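Two-component sensor histidine kinase (Nostoc sp., PDB 6OZB) probably senses light through a GAF domain, here bound to phycoerythrobilin, and relays the signal as a phytochrome-type histidine kinase. Local coordinates at residues 92-104 and 112-124. The protein carries 1 engineered substitution. Sequence-based numbering, arbitrary orientation.
With PEB (phycoerythrobilin), chain F.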
loop_
_atom_site.group_PDB
_atom_site.type_symbol
_atom_site.label_atom_id
_atom_site.label_comp_id
_atom_site.label_asym_id
_atom_site.label_seq_id
_atom_site.Cartn_x
_atom_site.Cartn_y
_atom_site.Cartn_z
ATOM N N ALA C 92 -1.635 -15.777 9.671
ATOM C CA ALA C 92 -0.871 -15.986 8.446
ATOM C C ALA C 92 -1.241 -17.305 7.805
ATOM O O ALA C 92 -1.386 -17.388 6.590
ATOM C CB ALA C 92 0.614 -15.952 8.741
ATOM N N ARG C 93 -1.387 -18.338 8.628
ATOM C CA ARG C 93 -1.660 -19.675 8.117
ATOM C C ARG C 93 -3.023 -19.701 7.442
ATOM O O ARG C 93 -3.186 -20.283 6.375
ATOM C CB ARG C 93 -1.580 -20.703 9.246
ATOM C CG ARG C 93 -1.540 -22.154 8.777
ATOM C CD ARG C 93 -1.250 -23.102 9.928
ATOM N NE ARG C 93 0.059 -22.873 10.553
ATOM C CZ ARG C 93 1.158 -23.585 10.296
ATOM N NH1 ARG C 93 1.139 -24.577 9.414
ATOM N NH2 ARG C 93 2.288 -23.304 10.929
ATOM N N GLU C 94 -3.985 -19.012 8.041
ATOM C CA GLU C 94 -5.324 -18.946 7.477
ATOM C C GLU C 94 -5.335 -18.266 6.113
ATOM O O GLU C 94 -6.123 -18.635 5.249
ATOM C CB GLU C 94 -6.262 -18.209 8.418
ATOM C CG GLU C 94 -7.706 -18.250 7.965
ATOM C CD GLU C 94 -8.635 -17.555 8.929
ATOM O OE1 GLU C 94 -9.769 -18.047 9.099
ATOM O OE2 GLU C 94 -8.234 -16.524 9.517
ATOM N N LEU C 95 -4.504 -17.240 5.931
ATOM C CA LEU C 95 -4.414 -16.596 4.619
ATOM C C LEU C 95 -3.898 -17.547 3.573
ATOM O O LEU C 95 -4.350 -17.515 2.427
ATOM C CB LEU C 95 -3.513 -15.368 4.643
ATOM C CG LEU C 95 -4.042 -14.160 5.395
ATOM C CD1 LEU C 95 -3.054 -13.013 5.286
ATOM C CD2 LEU C 95 -5.402 -13.782 4.847
ATOM N N LEU C 96 -2.926 -18.362 3.961
ATOM C CA LEU C 96 -2.384 -19.381 3.070
ATOM C C LEU C 96 -3.479 -20.387 2.690
ATOM O O LEU C 96 -3.698 -20.653 1.512
ATOM C CB LEU C 96 -1.176 -20.071 3.730
ATOM C CG LEU C 96 0.087 -19.222 3.876
ATOM C CD1 LEU C 96 1.065 -19.869 4.811
ATOM C CD2 LEU C 96 0.730 -19.025 2.529
ATOM N N VAL C 97 -4.183 -20.916 3.689
ATOM C CA VAL C 97 -5.161 -22.003 3.477
ATOM C C VAL C 97 -6.414 -21.539 2.737
ATOM O O VAL C 97 -6.859 -22.203 1.810
ATOM C CB VAL C 97 -5.584 -22.647 4.816
ATOM C CG1 VAL C 97 -6.777 -23.597 4.623
ATOM C CG2 VAL C 97 -4.407 -23.375 5.447
ATOM N N LYS C 98 -6.986 -20.415 3.173
ATOM C CA LYS C 98 -8.266 -19.918 2.659
ATOM C C LYS C 98 -8.152 -19.010 1.433
ATOM O O LYS C 98 -9.010 -19.049 0.564
ATOM C CB LYS C 98 -9.009 -19.171 3.778
ATOM C CG LYS C 98 -9.416 -20.057 4.950
ATOM C CD LYS C 98 -10.512 -21.038 4.528
ATOM C CE LYS C 98 -11.006 -21.898 5.678
ATOM N NZ LYS C 98 -9.954 -22.849 6.127
ATOM N N SER C 99 -7.105 -18.196 1.347
ATOM C CA SER C 99 -6.966 -17.297 0.204
ATOM C C SER C 99 -5.842 -17.701 -0.751
ATOM O O SER C 99 -5.687 -17.088 -1.805
ATOM C CB SER C 99 -6.745 -15.868 0.680
ATOM O OG SER C 99 -7.867 -15.434 1.425
ATOM N N LYS C 100 -5.075 -18.729 -0.390
ATOM C CA LYS C 100 -3.933 -19.134 -1.176
ATOM C C LYS C 100 -3.054 -17.924 -1.499
ATOM O O LYS C 100 -2.584 -17.751 -2.621
ATOM C CB LYS C 100 -4.396 -19.844 -2.455
ATOM C CG LYS C 100 -5.349 -20.994 -2.169
ATOM C CD LYS C 100 -5.367 -21.987 -3.317
ATOM C CE LYS C 100 -6.225 -23.227 -3.003
ATOM N NZ LYS C 100 -7.239 -22.975 -1.942
ATOM N N VAL C 101 -2.844 -17.085 -0.497
ATOM C CA VAL C 101 -2.108 -15.857 -0.680
ATOM C C VAL C 101 -0.636 -16.095 -1.094
ATOM O O VAL C 101 0.012 -17.035 -0.620
ATOM C CB VAL C 101 -2.178 -15.016 0.624
ATOM C CG1 VAL C 101 -1.207 -15.542 1.669
ATOM C CG2 VAL C 101 -1.896 -13.583 0.336
ATOM N N ARG C 102 -0.147 -15.245 -1.996
ATOM C CA ARG C 102 1.268 -15.130 -2.337
ATOM C C ARG C 102 1.746 -13.868 -1.643
ATOM O O ARG C 102 1.031 -12.874 -1.640
ATOM C CB ARG C 102 1.479 -15.065 -3.843
ATOM C CG ARG C 102 1.016 -16.342 -4.606
ATOM C CD ARG C 102 -0.472 -16.364 -4.876
ATOM N NE ARG C 102 -0.929 -15.195 -5.615
ATOM C CZ ARG C 102 -0.894 -15.070 -6.939
ATOM N NH1 ARG C 102 -0.384 -16.031 -7.710
ATOM N NH2 ARG C 102 -1.328 -13.959 -7.489
ATOM N N SER C 103 2.932 -13.909 -1.041
ATOM C CA SER C 103 3.403 -12.805 -0.206
ATOM C C SER C 103 4.793 -12.345 -0.588
ATOM O O SER C 103 5.676 -13.169 -0.762
ATOM C CB SER C 103 3.433 -13.218 1.255
ATOM O OG SER C 103 2.160 -13.564 1.757
ATOM N N ILE C 104 4.961 -11.023 -0.697
ATOM C CA ILE C 104 6.235 -10.373 -0.965
ATOM C C ILE C 104 6.609 -9.495 0.227
ATOM O O ILE C 104 5.920 -8.527 0.480
ATOM C CB ILE C 104 6.154 -9.472 -2.214
ATOM C CG1 ILE C 104 5.748 -10.264 -3.463
ATOM C CG2 ILE C 104 7.452 -8.709 -2.415
ATOM C CD1 ILE C 104 5.126 -9.391 -4.562
ATOM N N ILE C 112 4.642 -5.731 3.444
ATOM C CA ILE C 112 4.399 -7.052 2.843
ATOM C C ILE C 112 3.267 -6.871 1.846
ATOM O O ILE C 112 2.283 -6.194 2.137
ATOM C CB ILE C 112 4.032 -8.119 3.895
ATOM C CG1 ILE C 112 3.715 -9.454 3.201
ATOM C CG2 ILE C 112 2.830 -7.682 4.727
ATOM C CD1 ILE C 112 3.523 -10.647 4.199
ATOM N N GLY C 113 3.435 -7.435 0.658
ATOM C CA GLY C 113 2.449 -7.342 -0.385
ATOM C C GLY C 113 1.811 -8.692 -0.569
ATOM O O GLY C 113 2.518 -9.692 -0.705
ATOM N N GLN C 114 0.488 -8.722 -0.628
ATOM C CA GLN C 114 -0.210 -9.990 -0.681
ATOM C C GLN C 114 -1.216 -9.992 -1.789
ATOM O O GLN C 114 -1.916 -8.998 -2.053
ATOM C CB GLN C 114 -0.848 -10.285 0.674
ATOM C CG GLN C 114 0.243 -10.631 1.707
ATOM C CD GLN C 114 -0.289 -11.119 3.030
ATOM O OE1 GLN C 114 -1.218 -10.545 3.608
ATOM N NE2 GLN C 114 0.289 -12.220 3.517
ATOM N N SER C 115 -1.254 -11.125 -2.473
ATOM C CA SER C 115 -2.106 -11.290 -3.639
ATOM C C SER C 115 -2.783 -12.637 -3.520
ATOM O O SER C 115 -2.105 -13.655 -3.544
ATOM C CB SER C 115 -1.288 -11.203 -4.930
ATOM O OG SER C 115 -2.076 -11.503 -6.049
ATOM N N PRO C 116 -4.105 -12.652 -3.315
ATOM C CA PRO C 116 -4.831 -13.916 -3.336
ATOM C C PRO C 116 -4.965 -14.414 -4.753
ATOM O O PRO C 116 -4.896 -13.605 -5.687
ATOM C CB PRO C 116 -6.217 -13.548 -2.783
ATOM C CG PRO C 116 -6.076 -12.191 -2.209
ATOM C CD PRO C 116 -5.004 -11.536 -2.982
ATOM N N VAL C 117 -5.151 -15.719 -4.907
ATOM C CA VAL C 117 -5.524 -16.293 -6.189
ATOM C C VAL C 117 -7.045 -16.240 -6.246
ATOM O O VAL C 117 -7.646 -15.931 -7.278
ATOM C CB VAL C 117 -5.029 -17.728 -6.344
ATOM C CG1 VAL C 117 -5.489 -18.301 -7.677
ATOM C CG2 VAL C 117 -3.524 -17.760 -6.257
ATOM N N HIS C 118 -7.641 -16.547 -5.096
ATOM C CA HIS C 118 -9.084 -16.585 -4.884
ATOM C C HIS C 118 -9.244 -16.322 -3.384
ATOM O O HIS C 118 -8.544 -16.939 -2.582
ATOM C CB HIS C 118 -9.653 -17.924 -5.376
ATOM C CG HIS C 118 -9.859 -17.968 -6.861
ATOM N ND1 HIS C 118 -10.165 -16.844 -7.599
ATOM C CD2 HIS C 118 -9.747 -18.982 -7.752
ATOM C CE1 HIS C 118 -10.269 -17.171 -8.875
ATOM N NE2 HIS C 118 -10.018 -18.461 -8.995
ATOM N N ASP C 119 -10.179 -15.454 -2.996
ATOM C CA ASP C 119 -10.051 -14.737 -1.725
ATOM C C ASP C 119 -11.075 -15.039 -0.612
ATOM O O ASP C 119 -10.798 -15.856 0.268
ATOM C CB ASP C 119 -10.090 -13.230 -2.045
ATOM C CG ASP C 119 -9.420 -12.376 -0.984
ATOM O OD1 ASP C 119 -9.043 -12.912 0.077
ATOM O OD2 ASP C 119 -9.280 -11.156 -1.215
ATOM N N LEU C 120 -12.239 -14.392 -0.637
ATOM C CA LEU C 120 -13.047 -14.228 0.580
ATOM C C LEU C 120 -13.828 -15.473 1.026
ATOM O O LEU C 120 -14.239 -16.302 0.210
ATOM C CB LEU C 120 -14.019 -13.053 0.398
ATOM C CG LEU C 120 -13.629 -11.775 1.156
ATOM C CD1 LEU C 120 -14.380 -10.559 0.638
ATOM C CD2 LEU C 120 -13.871 -11.945 2.647
ATOM N N GLU C 121 -14.028 -15.569 2.343
ATOM C CA GLU C 121 -14.668 -16.719 2.990
ATOM C C GLU C 121 -16.126 -16.906 2.566
ATOM O O GLU C 121 -16.879 -15.932 2.482
ATOM C CB GLU C 121 -14.598 -16.574 4.518
ATOM C CG GLU C 121 -13.191 -16.698 5.119
ATOM C CD GLU C 121 -12.340 -15.444 4.949
ATOM O OE1 GLU C 121 -12.910 -14.352 4.742
ATOM O OE2 GLU C 121 -11.098 -15.552 5.026
ATOM N N THR C 122 -16.501 -18.168 2.331
ATOM C CA THR C 122 -17.833 -18.581 1.847
ATOM C C THR C 122 -18.550 -17.503 1.028
ATOM O O THR C 122 -19.749 -17.265 1.191
ATOM C CB THR C 122 -18.757 -19.021 3.019
ATOM O OG1 THR C 122 -18.884 -17.961 3.976
ATOM C CG2 THR C 122 -18.204 -20.266 3.705
ATOM N N GLY C 123 -17.789 -16.859 0.149
ATOM C CA GLY C 123 -18.313 -15.876 -0.781
ATOM C C GLY C 123 -17.535 -16.015 -2.072
ATOM O O GLY C 123 -16.659 -16.876 -2.164
ATOM N N GLU C 124 -17.837 -15.187 -3.067
ATOM C CA GLU C 124 -17.135 -15.289 -4.340
ATOM C C GLU C 124 -15.665 -14.943 -4.168
ATOM O O GLU C 124 -15.313 -13.877 -3.655
ATOM C CB GLU C 124 -17.759 -14.383 -5.401
ATOM C CG GLU C 124 -17.083 -14.513 -6.764
ATOM C CD GLU C 124 -17.924 -13.949 -7.892
ATOM O OE1 GLU C 124 -17.846 -12.727 -8.141
ATOM O OE2 GLU C 124 -18.666 -14.728 -8.529
HETATM C CHC PEB F . 8.156 -18.486 7.986
HETATM N NC PEB F . 6.576 -16.617 8.626
HETATM C C1C PEB F . 5.522 -15.926 8.114
HETATM C C2C PEB F . 5.244 -16.373 6.846
HETATM C C3C PEB F . 6.139 -17.378 6.551
HETATM C C4C PEB F . 6.972 -17.524 7.683
HETATM C CMC PEB F . 6.095 -18.118 5.227
HETATM C CAC PEB F . 4.090 -15.782 5.969
HETATM C CBC PEB F . 4.476 -14.425 5.406
HETATM C CGC PEB F . 5.381 -14.636 4.220
HETATM O O1C PEB F . 4.953 -15.326 3.251
HETATM O O2C PEB F . 6.541 -14.126 4.185
HETATM N ND PEB F . 9.375 -18.149 5.910
HETATM C C1D PEB F . 8.656 -19.152 6.801
HETATM C C2D PEB F . 9.718 -20.074 7.178
HETATM C C3D PEB F . 10.931 -19.701 6.640
HETATM C C4D PEB F . 10.808 -18.545 5.831
HETATM C CMD PEB F . 9.498 -21.251 8.166
HETATM C CAD PEB F . 12.261 -20.400 6.973
HETATM C CBD PEB F . 13.149 -20.643 5.960
HETATM O OD PEB F . 11.672 -17.969 5.186
HETATM N NA PEB F . 7.639 -15.618 13.451
HETATM C C1A PEB F . 8.645 -16.190 14.278
HETATM C C2A PEB F . 8.302 -15.943 15.724
HETATM C C3A PEB F . 6.982 -15.188 15.751
HETATM C C4A PEB F . 6.610 -15.008 14.266
HETATM C CMA PEB F . 8.262 -17.261 16.560
HETATM C CBA PEB F . 7.366 -13.843 17.909
HETATM O OA PEB F . 9.611 -16.801 13.852
HETATM C CHA PEB F . 5.524 -14.285 13.868
HETATM C CAA PEB F . 6.948 -13.814 16.427
HETATM N NB PEB F . 5.529 -14.936 11.240
HETATM C C1B PEB F . 5.096 -14.159 12.409
HETATM C C2B PEB F . 4.105 -13.179 12.031
HETATM C C3B PEB F . 3.906 -13.313 10.620
HETATM C C4B PEB F . 4.779 -14.417 10.085
HETATM C CHB PEB F . 4.759 -14.766 8.758
HETATM C CMB PEB F . 3.436 -12.223 12.966
HETATM C CAB PEB F . 2.963 -12.486 9.771
HETATM C CBB PEB F . 3.748 -11.375 9.109
HETATM C CGB PEB F . 2.697 -10.502 8.420
HETATM O O1B PEB F . 2.037 -11.008 7.465
HETATM O O2B PEB F . 2.484 -9.333 8.824
#
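The carbonyl oxygen S115 O takes two N-H groups from R102, the backbone N at 3.0 Å and NE at 2.8 Å, which reach it from opposite faces of the carbonyl plane. This double grip lies in the antiparallel hairpin of strands 102-106 and 111-115 in the GAF-domain sheet. R102 bends at chi2 and chi3 (82° and 56°), folding its guanidinium back alongside S115, where NH2 also donates to S115 OG at 2.9 Å; both acceptors lie close to the guanidinium plane, a side-on grip. Q185 of helix 178-201 accepts from NH1, so these bonds set the rotation of the guanidinium, with V117 CG2 packed over one face. I104 and G113 form the next hydrogen-bonded pair, with G113 N donating to I104 O at 2.7 Å. On the face opposite R102, S115 and I104, Q114 NE2 donates to S103 OG at 2.9 Å across a non-hydrogen-bonded pair, while OE1 accepts from R133 NH2, which also bonds the bilin. V101 CG2 packs against Q114 CB, and L95 CD1 from helix 90-99 touches Q114 OE1. This face borders the bilin pocket: S103 CB lies 3.3 Å from the phycoerythrobilin carboxylate oxygen O1C, and I112 CD1 lies 3.6 Å from O1B.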